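Local coordinates for protein L-threonine-O-3-phosphate decarboxylase (Porphyromonas gingivalis, PDB 3FKD) that probably binds pyridoxal 5'-phosphate and is thought to decarboxylate L-threonine O-3-phosphate, at residues A[25-33]-A[245-253]; A[136-144]-A[273-281]. All blocks are in the same frame, centred on the assembly; numbering follows the deposited sequence.

Contact 1. Residues A[25-33]-A[245-253]; sequences WTDGDKDHL and QFTLPIRKW
The indole of W25 is the main bump here, and L248, P249 and W253 form the hollow that receives it. L248 lies over one face: its CG is 3.8 Å from the centroid of the five-membered ring and 10° off the normal, a CH-pi contact. The backbone nitrogens of D27 and G28 cover the opposite face. At the far end of the indole, W25 CZ2 meets P249 CD at 3.4 Å. The benzo edge is turned to the face of W253, with six-membered-ring centroids 4.7 Å apart and planes at 55°, an edge-to-face pair. W25 CG stands anti to the backbone N (chi1 168°), which carries the ring across to this site. A second, smaller fit lies at the other end, where F246 CZ touches L33 CB at 3.6 Å and L33 packs on helix 230-241. D29 OD1 caps the helix that starts beside it by accepting from D31 N at 3.3 Å. The N-terminal loop is thus laid against the chain leading into helix 250-266. With no hydrogen bond crossing between the segments, and W253 NE1 donating instead to T322 O, the contact rests on apolar and aromatic complementarity.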
ATOM      1  N   TRP A  25     -11.563  17.009  -2.167  1.00 20.72           N
ATOM      2  CA  TRP A  25     -12.774  17.553  -1.546  1.00 21.85           C
ATOM      3  C   TRP A  25     -12.752  17.409  -0.020  1.00 21.37           C
ATOM      4  O   TRP A  25     -12.921  16.337   0.525  1.00 19.62           O
ATOM      5  CB  TRP A  25     -14.054  16.964  -2.154  1.00 21.29           C
ATOM      6  CG  TRP A  25     -15.290  17.289  -1.360  1.00 23.50           C
ATOM      7  CD1 TRP A  25     -16.093  16.399  -0.706  1.00 23.23           C
ATOM      8  CD2 TRP A  25     -15.848  18.591  -1.108  1.00 23.47           C
ATOM      9  NE1 TRP A  25     -17.117  17.050  -0.081  1.00 24.86           N
ATOM     10  CE2 TRP A  25     -17.002  18.397  -0.305  1.00 24.78           C
ATOM     11  CE3 TRP A  25     -15.502  19.887  -1.495  1.00 23.05           C
ATOM     12  CZ2 TRP A  25     -17.804  19.458   0.144  1.00 23.84           C
ATOM     13  CZ3 TRP A  25     -16.303  20.954  -1.057  1.00 25.13           C
ATOM     14  CH2 TRP A  25     -17.446  20.728  -0.241  1.00 26.16           C
ATOM     15  N   THR A  26     -12.587  18.537   0.660  1.00 24.42           N
ATOM     16  CA  THR A  26     -12.242  18.553   2.089  1.00 24.16           C
ATOM     17  C   THR A  26     -13.393  18.863   3.072  1.00 25.29           C
ATOM     18  O   THR A  26     -13.306  18.574   4.261  1.00 23.18           O
ATOM     19  CB  THR A  26     -11.034  19.487   2.273  1.00 22.50           C
ATOM     20  OG1 THR A  26      -9.830  18.694   2.236  1.00 22.79           O
ATOM     21  CG2 THR A  26     -11.105  20.302   3.523  1.00 22.72           C
ATOM     22  N   ASP A  27     -14.472  19.435   2.555  1.00 26.45           N
ATOM     23  CA  ASP A  27     -15.550  19.936   3.389  1.00 28.18           C
ATOM     24  C   ASP A  27     -16.682  18.921   3.578  1.00 27.68           C
ATOM     25  O   ASP A  27     -17.749  19.289   4.033  1.00 28.62           O
ATOM     26  CB  ASP A  27     -16.106  21.254   2.814  1.00 28.81           C
ATOM     27  CG  ASP A  27     -15.766  22.470   3.674  1.00 33.55           C
ATOM     28  OD1 ASP A  27     -14.806  22.375   4.446  1.00 35.22           O
ATOM     29  OD2 ASP A  27     -16.455  23.521   3.590  1.00 35.75           O
ATOM     30  N   GLY A  28     -16.450  17.655   3.234  1.00 27.04           N
ATOM     31  CA  GLY A  28     -17.457  16.619   3.399  1.00 27.75           C
ATOM     32  C   GLY A  28     -17.851  16.406   4.858  1.00 32.40           C
ATOM     33  O   GLY A  28     -17.124  16.795   5.754  1.00 29.75           O
ATOM     34  N   ASP A  29     -19.024  15.815   5.102  1.00 36.28           N
ATOM     35  CA  ASP A  29     -19.396  15.399   6.461  1.00 37.96           C
ATOM     36  C   ASP A  29     -18.760  14.043   6.813  1.00 39.74           C
ATOM     37  O   ASP A  29     -19.106  13.002   6.229  1.00 38.03           O
ATOM     38  CB  ASP A  29     -20.903  15.309   6.620  1.00 38.22           C
ATOM     39  CG  ASP A  29     -21.329  15.179   8.072  1.00 44.89           C
ATOM     40  OD1 ASP A  29     -20.474  14.827   8.940  1.00 43.01           O
ATOM     41  OD2 ASP A  29     -22.536  15.446   8.344  1.00 47.90           O
ATOM     42  N   LYS A  30     -17.839  14.060   7.772  1.00 37.71           N
ATOM     43  CA  LYS A  30     -17.008  12.898   8.019  1.00 37.24           C
ATOM     44  C   LYS A  30     -17.171  12.390   9.415  1.00 37.32           C
ATOM     45  O   LYS A  30     -16.472  11.444   9.798  1.00 37.86           O
ATOM     46  CB  LYS A  30     -15.529  13.244   7.808  1.00 39.57           C
ATOM     47  CG  LYS A  30     -14.982  12.890   6.435  1.00 35.79           C
ATOM     48  CD  LYS A  30     -13.915  13.921   6.023  1.00 38.52           C
ATOM     49  CE  LYS A  30     -13.233  13.503   4.722  1.00 33.82           C
ATOM     50  NZ  LYS A  30     -13.186  11.994   4.658  1.00 30.19           N
ATOM     51  N   ASP A  31     -18.061  13.016  10.183  1.00 38.00           N
ATOM     52  CA  ASP A  31     -18.280  12.593  11.573  1.00 39.63           C
ATOM     53  C   ASP A  31     -18.715  11.138  11.560  1.00 34.53           C
ATOM     54  O   ASP A  31     -18.218  10.334  12.347  1.00 33.05           O
ATOM     55  CB  ASP A  31     -19.338  13.456  12.314  1.00 41.56           C
ATOM     56  CG  ASP A  31     -18.955  14.957  12.399  1.00 47.66           C
ATOM     57  OD1 ASP A  31     -17.738  15.300  12.528  1.00 45.55           O
ATOM     58  OD2 ASP A  31     -19.897  15.798  12.339  1.00 52.34           O
ATOM     59  N   HIS A  32     -19.624  10.802  10.650  1.00 30.99           N
ATOM     60  CA  HIS A  32     -20.193   9.470  10.663  1.00 31.89           C
ATOM     61  C   HIS A  32     -19.314   8.380  10.048  1.00 31.66           C
ATOM     62  O   HIS A  32     -19.276   7.261  10.562  1.00 30.32           O
ATOM     63  CB  HIS A  32     -21.611   9.489  10.132  1.00 29.36           C
ATOM     64  CG  HIS A  32     -22.505  10.303  10.996  1.00 33.22           C
ATOM     65  ND1 HIS A  32     -22.737  11.647  10.767  1.00 34.82           N
ATOM     66  CD2 HIS A  32     -23.118  10.003  12.164  1.00 31.00           C
ATOM     67  CE1 HIS A  32     -23.498  12.124  11.735  1.00 35.99           C
ATOM     68  NE2 HIS A  32     -23.750  11.145  12.592  1.00 35.76           N
ATOM     69  N   LEU A  33     -18.599   8.704   8.980  1.00 27.90           N
ATOM     70  CA  LEU A  33     -17.578   7.809   8.545  1.00 26.70           C
ATOM     71  C   LEU A  33     -16.614   7.570   9.723  1.00 27.72           C
ATOM     72  O   LEU A  33     -16.267   6.438  10.039  1.00 27.41           O
ATOM     73  CB  LEU A  33     -16.842   8.383   7.333  1.00 27.11           C
ATOM     74  CG  LEU A  33     -15.523   7.687   6.983  1.00 25.33           C
ATOM     75  CD1 LEU A  33     -15.746   6.215   6.723  1.00 23.75           C
ATOM     76  CD2 LEU A  33     -14.863   8.324   5.783  1.00 23.75           C
ATOM     77  N   GLN A 245     -25.138  10.242   1.818  1.00 24.04           N
ATOM     78  CA  GLN A 245     -24.301  10.901   2.811  1.00 24.79           C
ATOM     79  C   GLN A 245     -22.967  11.393   2.223  1.00 24.43           C
ATOM     80  O   GLN A 245     -22.374  12.371   2.682  1.00 24.13           O
ATOM     81  CB  GLN A 245     -24.042   9.942   3.956  1.00 22.88           C
ATOM     82  CG  GLN A 245     -23.239  10.516   5.059  1.00 22.74           C
ATOM     83  CD  GLN A 245     -23.104   9.562   6.204  1.00 22.44           C
ATOM     84  OE1 GLN A 245     -23.871   8.585   6.316  1.00 23.18           O
ATOM     85  NE2 GLN A 245     -22.146   9.826   7.066  1.00 21.14           N
ATOM     86  N   PHE A 246     -22.492  10.710   1.202  1.00 21.96           N
ATOM     87  CA  PHE A 246     -21.179  11.043   0.723  1.00 25.52           C
ATOM     88  C   PHE A 246     -21.209  11.698  -0.640  1.00 23.70           C
ATOM     89  O   PHE A 246     -20.189  11.871  -1.263  1.00 23.54           O
ATOM     90  CB  PHE A 246     -20.232   9.833   0.818  1.00 22.89           C
ATOM     91  CG  PHE A 246     -19.966   9.412   2.234  1.00 23.41           C
ATOM     92  CD1 PHE A 246     -19.084  10.134   3.026  1.00 24.19           C
ATOM     93  CD2 PHE A 246     -20.627   8.312   2.791  1.00 23.08           C
ATOM     94  CE1 PHE A 246     -18.855   9.753   4.342  1.00 24.92           C
ATOM     95  CE2 PHE A 246     -20.394   7.941   4.088  1.00 22.58           C
ATOM     96  CZ  PHE A 246     -19.500   8.658   4.862  1.00 23.42           C
ATOM     97  N   THR A 247     -22.410  12.049  -1.076  1.00 24.53           N
ATOM     98  CA  THR A 247     -22.612  12.830  -2.292  1.00 26.92           C
ATOM     99  C   THR A 247     -22.029  14.249  -2.159  1.00 26.52           C
ATOM    100  O   THR A 247     -22.184  14.916  -1.136  1.00 27.30           O
ATOM    101  CB  THR A 247     -24.090  12.913  -2.609  1.00 26.63           C
ATOM    102  OG1 THR A 247     -24.524  11.622  -3.057  1.00 24.41           O
ATOM    103  CG2 THR A 247     -24.386  14.021  -3.661  1.00 23.13           C
ATOM    104  N   LEU A 248     -21.352  14.695  -3.194  1.00 22.86           N
ATOM    105  CA  LEU A 248     -20.562  15.915  -3.102  1.00 25.77           C
ATOM    106  C   LEU A 248     -21.367  17.102  -3.624  1.00 23.83           C
ATOM    107  O   LEU A 248     -22.017  16.982  -4.660  1.00 24.87           O
ATOM    108  CB  LEU A 248     -19.291  15.714  -3.943  1.00 25.57           C
ATOM    109  CG  LEU A 248     -18.073  16.618  -3.897  1.00 24.36           C
ATOM    110  CD1 LEU A 248     -17.098  15.985  -4.860  1.00 24.32           C
ATOM    111  CD2 LEU A 248     -18.404  18.070  -4.312  1.00 23.97           C
ATOM    112  N   PRO A 249     -21.330  18.252  -2.932  1.00 23.06           N
ATOM    113  CA  PRO A 249     -22.142  19.380  -3.416  1.00 24.45           C
ATOM    114  C   PRO A 249     -21.452  20.075  -4.572  1.00 25.98           C
ATOM    115  O   PRO A 249     -20.848  21.136  -4.374  1.00 28.38           O
ATOM    116  CB  PRO A 249     -22.205  20.328  -2.206  1.00 25.24           C
ATOM    117  CG  PRO A 249     -21.156  19.857  -1.241  1.00 22.81           C
ATOM    118  CD  PRO A 249     -20.438  18.662  -1.843  1.00 25.16           C
ATOM    119  N   ILE A 250     -21.532  19.486  -5.759  1.00 26.36           N
ATOM    120  CA  ILE A 250     -20.749  19.950  -6.883  1.00 26.60           C
ATOM    121  C   ILE A 250     -21.256  21.255  -7.527  1.00 28.08           C
ATOM    122  O   ILE A 250     -20.440  22.027  -8.016  1.00 26.98           O
ATOM    123  CB  ILE A 250     -20.534  18.863  -7.955  1.00 25.75           C
ATOM    124  CG1 ILE A 250     -19.483  19.339  -8.970  1.00 26.36           C
ATOM    125  CG2 ILE A 250     -21.839  18.512  -8.643  1.00 25.74           C
ATOM    126  CD1 ILE A 250     -18.206  19.803  -8.350  1.00 22.59           C
ATOM    127  N   ARG A 251     -22.566  21.515  -7.523  1.00 27.65           N
ATOM    128  CA  ARG A 251     -23.055  22.768  -8.109  1.00 31.22           C
ATOM    129  C   ARG A 251     -22.590  23.937  -7.276  1.00 29.08           C
ATOM    130  O   ARG A 251     -22.022  24.902  -7.783  1.00 27.52           O
ATOM    131  CB  ARG A 251     -24.571  22.809  -8.248  1.00 33.57           C
ATOM    132  CG  ARG A 251     -25.073  21.859  -9.281  1.00 39.04           C
ATOM    133  CD  ARG A 251     -26.277  22.395 -10.029  1.00 44.75           C
ATOM    134  NE  ARG A 251     -26.299  21.850 -11.386  1.00 54.19           N
ATOM    135  CZ  ARG A 251     -26.458  20.555 -11.679  1.00 55.74           C
ATOM    136  NH1 ARG A 251     -26.630  19.652 -10.702  1.00 49.40           N
ATOM    137  NH2 ARG A 251     -26.442  20.165 -12.955  1.00 52.61           N
ATOM    138  N   LYS A 252     -22.788  23.823  -5.981  1.00 27.84           N
ATOM    139  CA  LYS A 252     -22.378  24.887  -5.102  1.00 29.22           C
ATOM    140  C   LYS A 252     -20.832  25.133  -5.127  1.00 27.59           C
ATOM    141  O   LYS A 252     -20.358  26.268  -5.099  1.00 27.88           O
ATOM    142  CB  LYS A 252     -22.976  24.604  -3.721  1.00 31.13           C
ATOM    143  CG  LYS A 252     -22.278  25.226  -2.559  1.00 32.46           C
ATOM    144  CD  LYS A 252     -21.253  24.252  -1.956  1.00 30.83           C
ATOM    145  CE  LYS A 252     -20.969  24.677  -0.536  1.00 35.42           C
ATOM    146  NZ  LYS A 252     -22.240  25.272   0.084  1.00 40.44           N
ATOM    147  N   TRP A 253     -20.043  24.071  -5.209  1.00 27.57           N
ATOM    148  CA  TRP A 253     -18.598  24.226  -5.335  1.00 26.77           C
ATOM    149  C   TRP A 253     -18.173  24.889  -6.669  1.00 25.42           C
ATOM    150  O   TRP A 253     -17.302  25.745  -6.707  1.00 24.64           O
ATOM    151  CB  TRP A 253     -17.948  22.857  -5.231  1.00 25.01           C
ATOM    152  CG  TRP A 253     -16.502  22.878  -4.814  1.00 25.13           C
ATOM    153  CD1 TRP A 253     -15.797  23.931  -4.286  1.00 23.32           C
ATOM    154  CD2 TRP A 253     -15.605  21.759  -4.834  1.00 23.84           C
ATOM    155  NE1 TRP A 253     -14.507  23.542  -4.013  1.00 22.40           N
ATOM    156  CE2 TRP A 253     -14.370  22.207  -4.315  1.00 23.11           C
ATOM    157  CE3 TRP A 253     -15.730  20.413  -5.223  1.00 21.70           C
ATOM    158  CZ2 TRP A 253     -13.264  21.355  -4.184  1.00 22.38           C
ATOM    159  CZ3 TRP A 253     -14.636  19.582  -5.107  1.00 22.47           C
ATOM    160  CH2 TRP A 253     -13.411  20.055  -4.593  1.00 21.99           C
TER

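Contact 2. Residues A[136-144]-A[273-281]; sequences CNPNNPDGR and HPSGTTFFL
S275 OG, which meets G143 CA at 3.6 Å, is gripped within its own turn: it donates to F279 O at 2.8 Å and accepts a weak bond from T277 N. This turn leads into strand 279-284 of the five-stranded sheet and faces the NPNNPDG loop, a form of the sequence signature of class I and II aminotransferases, which follows strand 132-136 of the seven-stranded sheet. The peptide bonds before P138 and P141 are both cis. Within the loop, N139 N bonds to R144 O and G143 N to N139 O, closing a compact bend. One hydrogen bond joins the two segments, from G276 N to G143 O at 3.0 Å and 148°; the donor stands 35° out of the carbonyl plane. G143 has positive phi, and its CA lies against the S275 hydroxyl.

F279 reaches the bend with its ring edge. CG sits between the backbone N and the carbonyl carbon (chi1 53°), and the rim then lies against loop carbonyls: F279 CE1 is 3.4 Å from N139 O, and P141 O lies in the ring plane, 3.7 Å from F279 CD1. T277 CG2 rests over one face of the same ring, which also meets Y169 edge-to-face. The two methyls of L281 reach consecutive loop residues, CD1 against P141 CB at 3.4 Å and CD2 toward D142 OD1. D142 OD2 is bonded to S118 OG, while OD1 lies over one face of the H273 ring. At the start of the loop, P138 crosses T277 at about a right angle, CG to CB 3.8 Å, and T277 OG1 is hydrogen-bonded to F172 O.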
ATOM      1  N   CYS A 136      -7.164  11.970 -17.880  1.00 26.16           N
ATOM      2  CA  CYS A 136      -7.840  12.181 -16.618  1.00 25.89           C
ATOM      3  C   CYS A 136      -8.846  13.265 -16.893  1.00 25.52           C
ATOM      4  O   CYS A 136      -8.524  14.303 -17.450  1.00 25.44           O
ATOM      5  CB  CYS A 136      -6.838  12.536 -15.514  1.00 23.71           C
ATOM      6  SG  CYS A 136      -7.540  13.062 -13.957  1.00 24.18           S
ATOM      7  N   ASN A 137     -10.082  12.995 -16.525  1.00 26.75           N
ATOM      8  CA  ASN A 137     -11.170  13.854 -16.917  1.00 27.24           C
ATOM      9  C   ASN A 137     -12.139  14.044 -15.747  1.00 25.91           C
ATOM     10  O   ASN A 137     -12.746  13.069 -15.301  1.00 25.63           O
ATOM     11  CB  ASN A 137     -11.863  13.224 -18.139  1.00 28.21           C
ATOM     12  CG  ASN A 137     -12.993  14.070 -18.653  1.00 30.26           C
ATOM     13  OD1 ASN A 137     -12.851  15.266 -18.743  1.00 34.55           O
ATOM     14  ND2 ASN A 137     -14.118  13.468 -18.971  1.00 31.02           N
ATOM     15  N   PRO A 138     -12.268  15.290 -15.227  1.00 25.94           N
ATOM     16  CA  PRO A 138     -11.523  16.504 -15.608  1.00 25.74           C
ATOM     17  C   PRO A 138     -10.082  16.396 -15.150  1.00 24.72           C
ATOM     18  O   PRO A 138      -9.823  15.775 -14.131  1.00 24.03           O
ATOM     19  CB  PRO A 138     -12.228  17.616 -14.813  1.00 23.40           C
ATOM     20  CG  PRO A 138     -12.827  16.949 -13.694  1.00 23.60           C
ATOM     21  CD  PRO A 138     -13.282  15.605 -14.215  1.00 23.50           C
ATOM     22  N   ASN A 139      -9.169  17.004 -15.892  1.00 25.44           N
ATOM     23  CA  ASN A 139      -7.732  16.844 -15.681  1.00 24.03           C
ATOM     24  C   ASN A 139      -7.138  17.643 -14.521  1.00 22.04           C
ATOM     25  O   ASN A 139      -7.506  18.764 -14.295  1.00 23.46           O
ATOM     26  CB  ASN A 139      -6.997  17.189 -16.980  1.00 23.60           C
ATOM     27  CG  ASN A 139      -5.530  16.827 -16.935  1.00 23.95           C
ATOM     28  OD1 ASN A 139      -5.158  15.682 -16.653  1.00 24.79           O
ATOM     29  ND2 ASN A 139      -4.684  17.796 -17.224  1.00 25.82           N
ATOM     30  N   ASN A 140      -6.221  17.025 -13.790  1.00 22.36           N
ATOM     31  CA  ASN A 140      -5.329  17.657 -12.816  1.00 22.29           C
ATOM     32  C   ASN A 140      -4.045  18.021 -13.580  1.00 21.55           C
ATOM     33  O   ASN A 140      -3.418  17.148 -14.120  1.00 20.48           O
ATOM     34  CB  ASN A 140      -5.040  16.586 -11.735  1.00 21.42           C
ATOM     35  CG  ASN A 140      -3.919  16.952 -10.773  1.00 21.44           C
ATOM     36  OD1 ASN A 140      -3.643  18.118 -10.504  1.00 22.90           O
ATOM     37  ND2 ASN A 140      -3.288  15.928 -10.212  1.00 23.24           N
ATOM     38  N   PRO A 141      -3.637  19.311 -13.613  1.00 24.37           N
ATOM     39  CA  PRO A 141      -4.063  20.471 -12.823  1.00 23.45           C
ATOM     40  C   PRO A 141      -4.973  21.421 -13.598  1.00 23.26           C
ATOM     41  O   PRO A 141      -5.487  22.356 -13.012  1.00 23.32           O
ATOM     42  CB  PRO A 141      -2.722  21.179 -12.573  1.00 22.87           C
ATOM     43  CG  PRO A 141      -1.768  20.677 -13.680  1.00 22.15           C
ATOM     44  CD  PRO A 141      -2.569  19.738 -14.540  1.00 24.33           C
ATOM     45  N   ASP A 142      -5.122  21.163 -14.894  1.00 25.53           N
ATOM     46  CA  ASP A 142      -5.789  21.990 -15.909  1.00 26.34           C
ATOM     47  C   ASP A 142      -7.268  22.210 -15.722  1.00 26.89           C
ATOM     48  O   ASP A 142      -7.805  23.256 -16.070  1.00 23.53           O
ATOM     49  CB  ASP A 142      -5.730  21.218 -17.227  1.00 25.82           C
ATOM     50  CG  ASP A 142      -4.739  21.759 -18.121  1.00 28.48           C
ATOM     51  OD1 ASP A 142      -4.245  22.841 -17.761  1.00 30.58           O
ATOM     52  OD2 ASP A 142      -4.430  21.122 -19.146  1.00 30.32           O
ATOM     53  N   GLY A 143      -7.931  21.135 -15.302  1.00 25.71           N
ATOM     54  CA  GLY A 143      -9.379  21.068 -15.299  1.00 24.67           C
ATOM     55  C   GLY A 143      -9.907  20.814 -16.692  1.00 24.88           C
ATOM     56  O   GLY A 143     -11.087  21.022 -16.948  1.00 29.07           O
ATOM     57  N   ARG A 144      -9.049  20.394 -17.609  1.00 24.29           N
ATOM     58  CA  ARG A 144      -9.499  20.158 -18.971  1.00 26.12           C
ATOM     59  C   ARG A 144     -10.544  19.068 -18.935  1.00 26.89           C
ATOM     60  O   ARG A 144     -10.371  18.079 -18.267  1.00 27.64           O
ATOM     61  CB  ARG A 144      -8.333  19.769 -19.872  1.00 27.15           C
ATOM     62  CG  ARG A 144      -8.697  19.638 -21.329  1.00 31.85           C
ATOM     63  CD  ARG A 144      -9.128  18.217 -21.740  1.00 33.99           C
ATOM     64  NE  ARG A 144      -8.459  17.135 -20.995  1.00 36.29           N
ATOM     65  CZ  ARG A 144      -7.373  16.471 -21.398  1.00 36.21           C
ATOM     66  NH1 ARG A 144      -6.804  16.780 -22.564  1.00 39.44           N
ATOM     67  NH2 ARG A 144      -6.856  15.493 -20.639  1.00 31.41           N
ATOM     68  N   HIS A 273      -6.156  30.360 -16.057  1.00 32.11           N
ATOM     69  CA  HIS A 273      -6.456  29.426 -17.149  1.00 32.37           C
ATOM     70  C   HIS A 273      -7.873  28.848 -17.013  1.00 34.53           C
ATOM     71  O   HIS A 273      -8.225  28.328 -15.951  1.00 35.66           O
ATOM     72  CB  HIS A 273      -5.417  28.306 -17.200  1.00 29.24           C
ATOM     73  CG  HIS A 273      -5.536  27.437 -18.417  1.00 36.89           C
ATOM     74  ND1 HIS A 273      -6.594  26.574 -18.616  1.00 36.13           N
ATOM     75  CD2 HIS A 273      -4.737  27.307 -19.505  1.00 37.92           C
ATOM     76  CE1 HIS A 273      -6.441  25.951 -19.772  1.00 38.00           C
ATOM     77  NE2 HIS A 273      -5.323  26.377 -20.332  1.00 39.07           N
ATOM     78  N   PRO A 274      -8.702  28.944 -18.069  1.00 34.63           N
ATOM     79  CA  PRO A 274     -10.066  28.396 -17.982  1.00 33.99           C
ATOM     80  C   PRO A 274     -10.121  26.976 -17.438  1.00 32.76           C
ATOM     81  O   PRO A 274      -9.233  26.177 -17.738  1.00 30.02           O
ATOM     82  CB  PRO A 274     -10.537  28.426 -19.441  1.00 34.73           C
ATOM     83  CG  PRO A 274      -9.910  29.687 -19.956  1.00 34.31           C
ATOM     84  CD  PRO A 274      -8.506  29.690 -19.324  1.00 35.25           C
ATOM     85  N   SER A 275     -11.168  26.663 -16.669  1.00 32.11           N
ATOM     86  CA  SER A 275     -11.250  25.345 -16.065  1.00 30.24           C
ATOM     87  C   SER A 275     -12.629  24.725 -16.088  1.00 28.03           C
ATOM     88  O   SER A 275     -13.589  25.399 -15.858  1.00 28.11           O
ATOM     89  CB  SER A 275     -10.785  25.427 -14.613  1.00 28.74           C
ATOM     90  OG  SER A 275     -10.716  24.124 -14.063  1.00 27.60           O
ATOM     91  N   GLY A 276     -12.725  23.415 -16.280  1.00 25.91           N
ATOM     92  CA  GLY A 276     -14.028  22.777 -16.162  1.00 27.51           C
ATOM     93  C   GLY A 276     -14.382  22.149 -14.803  1.00 26.17           C
ATOM     94  O   GLY A 276     -15.334  21.378 -14.706  1.00 25.03           O
ATOM     95  N   THR A 277     -13.626  22.460 -13.756  1.00 24.31           N
ATOM     96  CA  THR A 277     -13.902  21.855 -12.473  1.00 24.10           C
ATOM     97  C   THR A 277     -13.522  22.798 -11.347  1.00 24.23           C
ATOM     98  O   THR A 277     -13.263  23.951 -11.603  1.00 25.99           O
ATOM     99  CB  THR A 277     -13.202  20.472 -12.316  1.00 24.48           C
ATOM    100  OG1 THR A 277     -13.765  19.783 -11.209  1.00 26.98           O
ATOM    101  CG2 THR A 277     -11.698  20.615 -12.065  1.00 24.70           C
ATOM    102  N   THR A 278     -13.451  22.305 -10.111  1.00 24.51           N
ATOM    103  CA  THR A 278     -13.323  23.188  -8.948  1.00 25.18           C
ATOM    104  C   THR A 278     -11.886  23.546  -8.514  1.00 22.22           C
ATOM    105  O   THR A 278     -11.681  24.269  -7.535  1.00 22.17           O
ATOM    106  CB  THR A 278     -14.061  22.616  -7.768  1.00 23.67           C
ATOM    107  OG1 THR A 278     -13.532  21.325  -7.528  1.00 25.59           O
ATOM    108  CG2 THR A 278     -15.515  22.436  -8.095  1.00 25.83           C
ATOM    109  N   PHE A 279     -10.903  23.047  -9.237  1.00 20.36           N
ATOM    110  CA  PHE A 279      -9.558  23.592  -9.111  1.00 21.92           C
ATOM    111  C   PHE A 279      -9.097  24.072 -10.499  1.00 21.68           C
ATOM    112  O   PHE A 279      -9.696  23.710 -11.507  1.00 21.11           O
ATOM    113  CB  PHE A 279      -8.598  22.535  -8.557  1.00 22.08           C
ATOM    114  CG  PHE A 279      -8.618  21.255  -9.329  1.00 20.24           C
ATOM    115  CD1 PHE A 279      -7.847  21.111 -10.457  1.00 18.80           C
ATOM    116  CD2 PHE A 279      -9.435  20.201  -8.925  1.00 19.97           C
ATOM    117  CE1 PHE A 279      -7.891  19.945 -11.179  1.00 20.63           C
ATOM    118  CE2 PHE A 279      -9.480  19.025  -9.636  1.00 18.83           C
ATOM    119  CZ  PHE A 279      -8.712  18.875 -10.747  1.00 19.14           C
ATOM    120  N   PHE A 280      -8.019  24.851 -10.546  1.00 22.06           N
ATOM    121  CA  PHE A 280      -7.605  25.538 -11.784  1.00 22.87           C
ATOM    122  C   PHE A 280      -6.158  26.042 -11.690  1.00 22.06           C
ATOM    123  O   PHE A 280      -5.620  26.227 -10.609  1.00 23.57           O
ATOM    124  CB  PHE A 280      -8.571  26.740 -12.094  1.00 22.02           C
ATOM    125  CG  PHE A 280      -8.744  27.668 -10.929  1.00 21.04           C
ATOM    126  CD1 PHE A 280      -7.804  28.656 -10.668  1.00 21.81           C
ATOM    127  CD2 PHE A 280      -9.795  27.500 -10.042  1.00 20.23           C
ATOM    128  CE1 PHE A 280      -7.929  29.483  -9.583  1.00 21.56           C
ATOM    129  CE2 PHE A 280      -9.914  28.307  -8.942  1.00 21.34           C
ATOM    130  CZ  PHE A 280      -8.981  29.327  -8.723  1.00 21.85           C
ATOM    131  N   LEU A 281      -5.537  26.281 -12.833  1.00 23.47           N
ATOM    132  CA  LEU A 281      -4.234  26.941 -12.896  1.00 24.60           C
ATOM    133  C   LEU A 281      -4.376  28.512 -12.907  1.00 26.22           C
ATOM    134  O   LEU A 281      -5.226  29.088 -13.599  1.00 24.64           O
ATOM    135  CB  LEU A 281      -3.504  26.430 -14.150  1.00 21.87           C
ATOM    136  CG  LEU A 281      -2.425  25.339 -14.185  1.00 25.75           C
ATOM    137  CD1 LEU A 281      -2.228  24.498 -12.949  1.00 21.47           C
ATOM    138  CD2 LEU A 281      -2.641  24.446 -15.386  1.00 25.76           C
TER

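Contacts 1 and 2 have centres 20 Å apart yet meet directly through the segments 245-253 and 273-281, their shared side: W253 CZ3 lies 3.2 Å from T278 OG1, and I250 CD1 lies 3.8 Å from T278 CG2. Two further residues connect them. F172 meets the W253 ring with its own and offers its carbonyl to T277, while T322 accepts from W253 NE1 and shares backbone bonding with T278. Contact 2 joins the loop that follows a strand of one sheet to the turn and strand of the other. In class I and II aminotransferases the cofactor lies between the large and small domains, so contact 2, with its signature loop, probably lies beside that site.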